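Local atomic coordinates of putative zinc protease (Bordetella pertussis, PDB entry 3IH6), a protein that is probably a zinc-dependent metalloendopeptidase of the peptidase M16 family, represented here by a fragment that includes part of a family domain classed as inactive. Residues Tyr4-Val9 and Gly88-Pro93; Gly23-Ala28 and Met95-Ala100; Tyr60-Pro65 and Leu101-Ala106. One frame throughout, in Å; residues are numbered along the deposited sequence.

Contact 1 of 3, residues Tyr4-Val9 and Gly88-Pro93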
loop_
_atom_site.group_PDB
_atom_site.type_symbol
_atom_site.label_atom_id
_atom_site.label_comp_id
_atom_site.label_asym_id
_atom_site.label_seq_id
_atom_site.Cartn_x
_atom_site.Cartn_y
_atom_site.Cartn_z
ATOM N N TYR E 4 18.865 1.191 3.976
ATOM C CA TYR E 4 19.703 1.559 2.843
ATOM C C TYR E 4 19.783 3.046 2.922
ATOM O O TYR E 4 18.788 3.705 2.697
ATOM C CB TYR E 4 19.054 1.124 1.506
ATOM C CG TYR E 4 20.024 0.962 0.351
ATOM C CD1 TYR E 4 20.187 -0.272 -0.275
ATOM C CD2 TYR E 4 20.772 2.039 -0.114
ATOM C CE1 TYR E 4 21.064 -0.428 -1.329
ATOM C CE2 TYR E 4 21.631 1.900 -1.164
ATOM C CZ TYR E 4 21.778 0.664 -1.771
ATOM O OH TYR E 4 22.670 0.539 -2.793
ATOM N N THR E 5 20.949 3.594 3.237
ATOM C CA THR E 5 21.022 5.032 3.473
ATOM C C THR E 5 21.977 5.666 2.489
ATOM O O THR E 5 23.168 5.296 2.428
ATOM C CB THR E 5 21.413 5.383 4.933
ATOM O OG1 THR E 5 20.698 4.541 5.856
ATOM C CG2 THR E 5 21.097 6.888 5.250
ATOM N N VAL E 6 21.473 6.619 1.717
ATOM C CA VAL E 6 22.315 7.255 0.716
ATOM C C VAL E 6 22.550 8.715 1.018
ATOM O O VAL E 6 21.797 9.323 1.747
ATOM C CB VAL E 6 21.840 7.030 -0.743
ATOM C CG1 VAL E 6 21.853 5.536 -1.070
ATOM C CG2 VAL E 6 20.492 7.646 -0.976
ATOM N N GLU E 7 23.629 9.248 0.478
ATOM C CA GLU E 7 23.936 10.651 0.602
ATOM C C GLU E 7 23.087 11.506 -0.345
ATOM O O GLU E 7 22.641 11.015 -1.403
ATOM C CB GLU E 7 25.397 10.829 0.250
ATOM C CG GLU E 7 26.025 12.081 0.751
ATOM C CD GLU E 7 27.330 12.368 0.058
ATOM O OE1 GLU E 7 27.681 11.633 -0.914
ATOM O OE2 GLU E 7 27.983 13.356 0.467
ATOM N N PRO E 8 22.888 12.800 0.005
ATOM C CA PRO E 8 22.311 13.797 -0.904
ATOM C C PRO E 8 23.320 14.705 -1.679
ATOM O O PRO E 8 23.494 15.892 -1.365
ATOM C CB PRO E 8 21.459 14.629 0.040
ATOM C CG PRO E 8 22.274 14.690 1.276
ATOM C CD PRO E 8 22.944 13.320 1.385
ATOM N N VAL E 9 23.959 14.158 -2.706
ATOM C CA VAL E 9 24.780 14.967 -3.616
ATOM C C VAL E 9 24.474 14.606 -5.064
ATOM O O VAL E 9 23.933 13.531 -5.340
ATOM C CB VAL E 9 26.290 14.778 -3.362
ATOM N N GLY E 88 26.756 -3.427 3.384
ATOM C CA GLY E 88 27.569 -3.052 2.237
ATOM C C GLY E 88 27.652 -1.574 2.024
ATOM O O GLY E 88 27.087 -0.793 2.788
ATOM N N ALA E 89 28.383 -1.181 0.990
ATOM C CA ALA E 89 28.523 0.230 0.676
ATOM C C ALA E 89 28.381 0.414 -0.799
ATOM O O ALA E 89 28.782 -0.449 -1.582
ATOM C CB ALA E 89 29.872 0.823 1.192
ATOM N N GLN E 90 27.793 1.552 -1.158
ATOM C CA GLN E 90 27.574 1.939 -2.525
ATOM C C GLN E 90 28.712 2.893 -2.891
ATOM O O GLN E 90 28.943 3.872 -2.184
ATOM C CB GLN E 90 26.231 2.669 -2.580
ATOM C CG GLN E 90 25.524 2.597 -3.905
ATOM C CD GLN E 90 24.223 3.398 -3.926
ATOM O OE1 GLN E 90 23.985 4.261 -3.082
ATOM N NE2 GLN E 90 23.386 3.111 -4.898
ATOM N N LEU E 91 29.415 2.615 -3.981
ATOM C CA LEU E 91 30.510 3.453 -4.431
ATOM C C LEU E 91 30.234 4.260 -5.710
ATOM O O LEU E 91 29.352 3.954 -6.511
ATOM C CB LEU E 91 31.793 2.627 -4.591
ATOM C CG LEU E 91 32.629 2.329 -3.341
ATOM C CD1 LEU E 91 31.819 1.720 -2.210
ATOM C CD2 LEU E 91 33.795 1.423 -3.666
ATOM N N GLN E 92 31.006 5.324 -5.850
ATOM C CA GLN E 92 31.044 6.173 -7.012
ATOM C C GLN E 92 32.152 5.586 -7.847
ATOM O O GLN E 92 33.029 4.908 -7.297
ATOM C CB GLN E 92 31.482 7.557 -6.540
ATOM C CG GLN E 92 31.274 8.713 -7.475
ATOM C CD GLN E 92 30.732 9.905 -6.722
ATOM O OE1 GLN E 92 30.244 9.752 -5.594
ATOM N NE2 GLN E 92 30.799 11.097 -7.331
ATOM N N PRO E 93 32.124 5.831 -9.176
ATOM C CA PRO E 93 33.264 5.442 -9.991
ATOM C C PRO E 93 34.489 6.193 -9.516
ATOM O O PRO E 93 34.404 7.392 -9.230
ATOM C CB PRO E 93 32.879 5.924 -11.397
ATOM C CG PRO E 93 31.403 6.039 -11.371
ATOM C CD PRO E 93 31.057 6.450 -9.987
#
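Tyr4 and Gln90 use much the same first torsion: CG lies anti to the backbone N in both (chi1 -157° for Tyr4, -153° for Gln90), which sends the phenol and the extended amide chain towards each other. They have to reach over a strand, because 2-6 and 84-90 are not neighbours in the antiparallel sheet. Strand 71-77 runs between them, and the closest paired CA atoms, those of Val6 and Gln90, are 8.1 Å apart. The two side chains therefore meet across the intervening strand, whose Phe73 packs against the Tyr4 ring with its plane nearly aligned.

The Gln90 amide comes in at the edge of the phenol, with OE1 near the ring plane and 3.8 Å from Tyr4 CE2. The ring and amide planes stand 78° apart. Val6 CG1 occupies the same ring edge and presses on the same oxygen, 3.2 Å from Gln90 OE1, so this carbonyl end is flanked by an aromatic C-H and a methyl. At the other end of the amide, NE2 lies 3.4 Å from Tyr4 OH, but the angle is too poor for a hydrogen bond. The phenol oxygen spends its polarity on another subunit: Tyr4 OH is hydrogen-bonded to Tyr136 OH of the second subunit, and those two rings meet edge-to-face.

Little surface is buried between the segments, 108 Å² in all, at the surface of this chain, against the second subunit. Since no hydrogen bond links them directly, the contact rests on van der Waals touching, perhaps helped by the partial positive charge of the ring edge facing OE1. The hydrogen bond of Tyr4, to Tyr136 of the second subunit, belongs to the subunit interface.

Contact 2 of 3, residues Gly23-Ala28 and Met95-Ala100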
loop_
_atom_site.group_PDB
_atom_site.type_symbol
_atom_site.label_atom_id
_atom_site.label_comp_id
_atom_site.label_asym_id
_atom_site.label_seq_id
_atom_site.Cartn_x
_atom_site.Cartn_y
_atom_site.Cartn_z
ATOM N N GLY E 23 29.229 2.872 -13.887
ATOM C CA GLY E 23 28.044 3.007 -13.040
ATOM C C GLY E 23 28.389 3.007 -11.562
ATOM O O GLY E 23 29.276 3.749 -11.125
ATOM N N THR E 24 27.698 2.196 -10.769
ATOM C CA THR E 24 27.933 2.226 -9.335
ATOM C C THR E 24 28.438 0.893 -8.791
ATOM O O THR E 24 27.674 -0.072 -8.690
ATOM C CB THR E 24 26.682 2.676 -8.567
ATOM O OG1 THR E 24 26.413 4.051 -8.867
ATOM C CG2 THR E 24 26.872 2.518 -7.075
ATOM N N PRO E 25 29.731 0.838 -8.432
ATOM C CA PRO E 25 30.222 -0.354 -7.740
ATOM C C PRO E 25 29.631 -0.493 -6.331
ATOM O O PRO E 25 29.263 0.496 -5.705
ATOM C CB PRO E 25 31.736 -0.134 -7.697
ATOM C CG PRO E 25 31.999 0.832 -8.812
ATOM C CD PRO E 25 30.830 1.757 -8.769
ATOM N N LEU E 26 29.490 -1.735 -5.892
ATOM C CA LEU E 26 29.053 -2.063 -4.560
ATOM C C LEU E 26 30.023 -3.057 -3.989
ATOM O O LEU E 26 30.477 -3.948 -4.699
ATOM C CB LEU E 26 27.637 -2.666 -4.577
ATOM C CG LEU E 26 26.551 -1.633 -4.892
ATOM C CD1 LEU E 26 25.660 -2.084 -6.041
ATOM C CD2 LEU E 26 25.760 -1.234 -3.648
ATOM N N VAL E 27 30.370 -2.873 -2.721
ATOM C CA VAL E 27 31.094 -3.886 -1.971
ATOM C C VAL E 27 30.232 -4.312 -0.817
ATOM O O VAL E 27 29.311 -3.574 -0.419
ATOM C CB VAL E 27 32.485 -3.424 -1.483
ATOM C CG1 VAL E 27 33.390 -3.262 -2.681
ATOM C CG2 VAL E 27 32.411 -2.146 -0.653
ATOM N N ALA E 28 30.502 -5.519 -0.317
ATOM C CA ALA E 28 29.646 -6.139 0.669
ATOM C C ALA E 28 30.407 -7.047 1.597
ATOM O O ALA E 28 31.401 -7.674 1.206
ATOM C CB ALA E 28 28.502 -6.924 -0.016
HETATM N N MSE E 95 36.300 5.528 -6.638
HETATM C CA MSE E 95 36.608 5.236 -5.244
HETATM C C MSE E 95 37.193 3.833 -5.081
HETATM O O MSE E 95 36.811 2.902 -5.788
HETATM C CB MSE E 95 35.364 5.384 -4.359
HETATM C CG MSE E 95 34.717 6.777 -4.376
HETATM SE SE MSE E 95 33.077 6.785 -3.320
HETATM C CE MSE E 95 32.658 8.703 -3.372
ATOM N N ASP E 96 38.119 3.698 -4.139
ATOM C CA ASP E 96 38.826 2.450 -3.882
ATOM C C ASP E 96 37.880 1.483 -3.207
ATOM O O ASP E 96 37.426 1.723 -2.088
ATOM C CB ASP E 96 40.047 2.699 -2.988
ATOM C CG ASP E 96 40.914 1.463 -2.809
ATOM O OD1 ASP E 96 40.432 0.445 -2.286
ATOM O OD2 ASP E 96 42.102 1.521 -3.174
ATOM N N GLN E 97 37.595 0.387 -3.897
ATOM C CA GLN E 97 36.668 -0.610 -3.398
ATOM C C GLN E 97 37.252 -1.392 -2.245
ATOM O O GLN E 97 36.523 -1.738 -1.333
ATOM C CB GLN E 97 36.235 -1.564 -4.494
ATOM C CG GLN E 97 35.866 -0.871 -5.795
ATOM C CD GLN E 97 35.715 -1.853 -6.924
ATOM O OE1 GLN E 97 36.098 -3.026 -6.800
ATOM N NE2 GLN E 97 35.150 -1.391 -8.035
ATOM N N ASP E 98 38.559 -1.651 -2.275
ATOM C CA ASP E 98 39.197 -2.361 -1.164
ATOM C C ASP E 98 39.276 -1.510 0.097
ATOM O O ASP E 98 39.084 -2.012 1.184
ATOM C CB ASP E 98 40.581 -2.866 -1.567
ATOM C CG ASP E 98 40.515 -3.827 -2.728
ATOM O OD1 ASP E 98 39.725 -4.785 -2.667
ATOM O OD2 ASP E 98 41.244 -3.612 -3.719
ATOM N N LYS E 99 39.542 -0.219 -0.051
ATOM C CA LYS E 99 39.589 0.661 1.107
ATOM C C LYS E 99 38.200 0.848 1.702
ATOM O O LYS E 99 38.071 0.985 2.922
ATOM C CB LYS E 99 40.236 2.007 0.770
ATOM C CG LYS E 99 40.336 2.931 1.973
ATOM C CD LYS E 99 41.271 4.100 1.732
ATOM C CE LYS E 99 41.300 5.030 2.944
ATOM N NZ LYS E 99 41.432 4.283 4.240
ATOM N N ALA E 100 37.163 0.827 0.856
ATOM C CA ALA E 100 35.775 0.839 1.337
ATOM C C ALA E 100 35.468 -0.434 2.112
ATOM O O ALA E 100 35.024 -0.391 3.241
ATOM C CB ALA E 100 34.748 1.038 0.162
#
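Pro25 opens the approach to Gln97 where the chain enters strand 26-32, and what follows is helix-on-sheet packing: the first turn of helix 97-109 lies against one face of the antiparallel sheet. The proline ring meets the end of the glutamine, with Pro25 CB 3.7 Å from Gln97 NE2 and CG only slightly farther off. The two side chains cross at about a right angle, with the amide nitrogen against aliphatic carbon. Gln97 CG stands anti to its own carbonyl carbon (chi1 -45°), and the chain runs on extended from there, carrying NE2 to Pro25.

Leu26 turns to the other face of the sheet, where it packs on Phe159 of the second subunit. Val27 comes back towards the helix and lies closest to Gln97 in the backbone, 6.6 Å between their CA atoms. Its CG1 sits against the root of that glutamine, 3.8 Å from Gln97 CB and 3.7 Å from Gln97 O. Ala28 packs on Trp155 of the second subunit.

On the helix side, Asp96 is the N-cap: its OD1 accepts from Lys99 N, though the modelled bond is doubtfully short. Asp98 ties the same turn to the sheet through a salt bridge with Arg190 of strand 187-191. One turn on from Gln97, the other Val27 methyl finds its apolar partner: CG2 lies 4.0 Å from Ala100 CB.

Contact 3 of 3, residues Tyr60-Pro65 and Leu101-Ala106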
loop_
_atom_site.group_PDB
_atom_site.type_symbol
_atom_site.label_atom_id
_atom_site.label_comp_id
_atom_site.label_asym_id
_atom_site.label_seq_id
_atom_site.Cartn_x
_atom_site.Cartn_y
_atom_site.Cartn_z
ATOM N N TYR E 60 27.448 4.664 7.945
ATOM C CA TYR E 60 27.319 5.891 7.201
ATOM C C TYR E 60 28.416 6.849 7.619
ATOM O O TYR E 60 29.127 7.372 6.770
ATOM C CB TYR E 60 25.929 6.515 7.355
ATOM C CG TYR E 60 25.667 7.720 6.439
ATOM C CD1 TYR E 60 24.925 7.563 5.262
ATOM C CD2 TYR E 60 26.127 9.024 6.773
ATOM C CE1 TYR E 60 24.662 8.641 4.395
ATOM C CE2 TYR E 60 25.853 10.141 5.904
ATOM C CZ TYR E 60 25.098 9.914 4.733
ATOM O OH TYR E 60 24.804 10.939 3.889
ATOM N N HIS E 61 28.588 7.029 8.923
ATOM C CA HIS E 61 29.579 7.967 9.414
ATOM C C HIS E 61 31.033 7.603 9.037
ATOM O O HIS E 61 31.848 8.488 8.804
ATOM C CB HIS E 61 29.466 8.110 10.930
ATOM C CG HIS E 61 30.194 9.295 11.452
ATOM N ND1 HIS E 61 29.698 10.573 11.329
ATOM C CD2 HIS E 61 31.398 9.410 12.058
ATOM C CE1 HIS E 61 30.561 11.425 11.848
ATOM N NE2 HIS E 61 31.605 10.746 12.287
ATOM N N ALA E 62 31.342 6.306 8.982
ATOM C CA ALA E 62 32.703 5.862 8.659
ATOM C C ALA E 62 33.001 5.989 7.172
ATOM O O ALA E 62 34.118 6.326 6.794
ATOM C CB ALA E 62 32.915 4.422 9.127
ATOM N N LEU E 63 31.994 5.739 6.326
ATOM C CA LEU E 63 32.237 5.627 4.886
ATOM C C LEU E 63 31.920 6.849 4.009
ATOM O O LEU E 63 32.508 7.009 2.948
ATOM C CB LEU E 63 31.527 4.374 4.352
ATOM C CG LEU E 63 31.905 3.081 5.109
ATOM C CD1 LEU E 63 31.080 1.891 4.678
ATOM C CD2 LEU E 63 33.356 2.813 4.882
ATOM N N VAL E 64 30.961 7.674 4.424
ATOM C CA VAL E 64 30.389 8.705 3.536
ATOM C C VAL E 64 30.985 10.106 3.738
ATOM O O VAL E 64 31.462 10.703 2.774
ATOM C CB VAL E 64 28.819 8.750 3.569
ATOM C CG1 VAL E 64 28.303 9.785 2.586
ATOM C CG2 VAL E 64 28.223 7.366 3.204
ATOM N N PRO E 65 30.987 10.632 4.981
ATOM C CA PRO E 65 31.660 11.943 5.105
ATOM C C PRO E 65 33.132 11.813 4.727
ATOM O O PRO E 65 33.767 12.791 4.317
ATOM C CB PRO E 65 31.553 12.273 6.601
ATOM C CG PRO E 65 30.426 11.382 7.128
ATOM C CD PRO E 65 30.494 10.127 6.276
ATOM N N LEU E 101 35.742 -1.572 1.500
ATOM C CA LEU E 101 35.464 -2.863 2.108
ATOM C C LEU E 101 36.289 -3.020 3.403
ATOM O O LEU E 101 35.817 -3.585 4.399
ATOM C CB LEU E 101 35.801 -3.945 1.089
ATOM C CG LEU E 101 35.307 -5.385 1.255
ATOM C CD1 LEU E 101 33.829 -5.471 1.571
ATOM C CD2 LEU E 101 35.625 -6.130 -0.023
ATOM N N GLN E 102 37.528 -2.506 3.362
ATOM C CA GLN E 102 38.425 -2.446 4.513
ATOM C C GLN E 102 37.775 -1.702 5.676
ATOM O O GLN E 102 37.687 -2.246 6.784
ATOM C CB GLN E 102 39.747 -1.754 4.145
ATOM C CG GLN E 102 40.555 -1.262 5.350
ATOM C CD GLN E 102 40.892 -2.387 6.318
ATOM O OE1 GLN E 102 41.170 -3.509 5.889
ATOM N NE2 GLN E 102 40.848 -2.100 7.630
ATOM N N THR E 103 37.353 -0.459 5.434
ATOM C CA THR E 103 36.730 0.323 6.470
ATOM C C THR E 103 35.388 -0.263 6.915
ATOM O O THR E 103 35.102 -0.262 8.101
ATOM C CB THR E 103 36.552 1.788 6.055
ATOM O OG1 THR E 103 37.807 2.312 5.582
ATOM C CG2 THR E 103 36.039 2.637 7.240
ATOM N N LEU E 104 34.558 -0.727 5.977
ATOM C CA LEU E 104 33.262 -1.353 6.340
ATOM C C LEU E 104 33.422 -2.507 7.353
ATOM O O LEU E 104 32.672 -2.594 8.324
ATOM C CB LEU E 104 32.537 -1.908 5.093
ATOM C CG LEU E 104 31.216 -2.653 5.379
ATOM C CD1 LEU E 104 30.045 -1.782 5.000
ATOM C CD2 LEU E 104 31.177 -3.911 4.571
ATOM N N THR E 105 34.349 -3.426 7.089
ATOM C CA THR E 105 34.513 -4.586 7.979
ATOM C C THR E 105 35.190 -4.192 9.302
ATOM O O THR E 105 34.862 -4.739 10.355
ATOM C CB THR E 105 35.321 -5.735 7.338
ATOM O OG1 THR E 105 36.610 -5.247 6.950
ATOM C CG2 THR E 105 34.601 -6.333 6.135
ATOM N N ALA E 106 36.142 -3.260 9.261
ATOM C CA ALA E 106 36.713 -2.729 10.524
ATOM C C ALA E 106 35.648 -2.147 11.444
ATOM O O ALA E 106 35.703 -2.331 12.650
ATOM C CB ALA E 106 37.800 -1.722 10.260
#
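Leu63 reaches from helix 58-63 onto helix 97-109 and sets one methyl against each of two successive residues. CD2 makes the tight half of the contact, 3.6 Å from Thr103 CB and equally near that residue's CG2; the two side chains slide past each other in opposite directions. CD1 goes to the buried side, 3.8 Å from Leu104 CD1, where the two leucines form a purely apolar pair.

The other flank is looser. Ala62 offers just its CB, 4.1 Å from Thr103 CG2, and both residues remain partly exposed to solvent. Thr103 can turn its methyl this way because CG2 stands anti to the backbone N, while OG1 swings back to its own helix and hydrogen-bonds Lys99 O. The hydroxyl is thus satisfied without help from the facing helix, and no hydrogen bond crosses between the segments.

Beneath the pair lies the sheet: Leu63 also packs on Val72 of strand 71-77, and Leu104 on Ala29 of strand 26-32. The last turn of helix 58-63 abuts helix 97-109 over the strands, with the loop residues Leu68 and Ala69 touching Thr103 and Leu63.

The three contacts gather at one end of the same helix-backed antiparallel sheet, their centres 10 to 11 Å apart. Along the chain every pair of contacts interleaves: the first segments come in the order 4-9, 23-28, 60-65, and all the second segments follow in 88-106. Contacts 1 and 2 join through neighbouring strands 84-90 and 26-32, where Leu91 N probably hydrogen-bonds Pro25 O at 2.7 Å. Contacts 2 and 3 share helix 97-109, and contact 3 reaches contact 1 where Ala89 CB meets Leu63 CD1. Helices thus cover one sheet face, while Tyr4, Leu26 and Ala28 meet the second subunit, so this end of the fold also takes part in assembly.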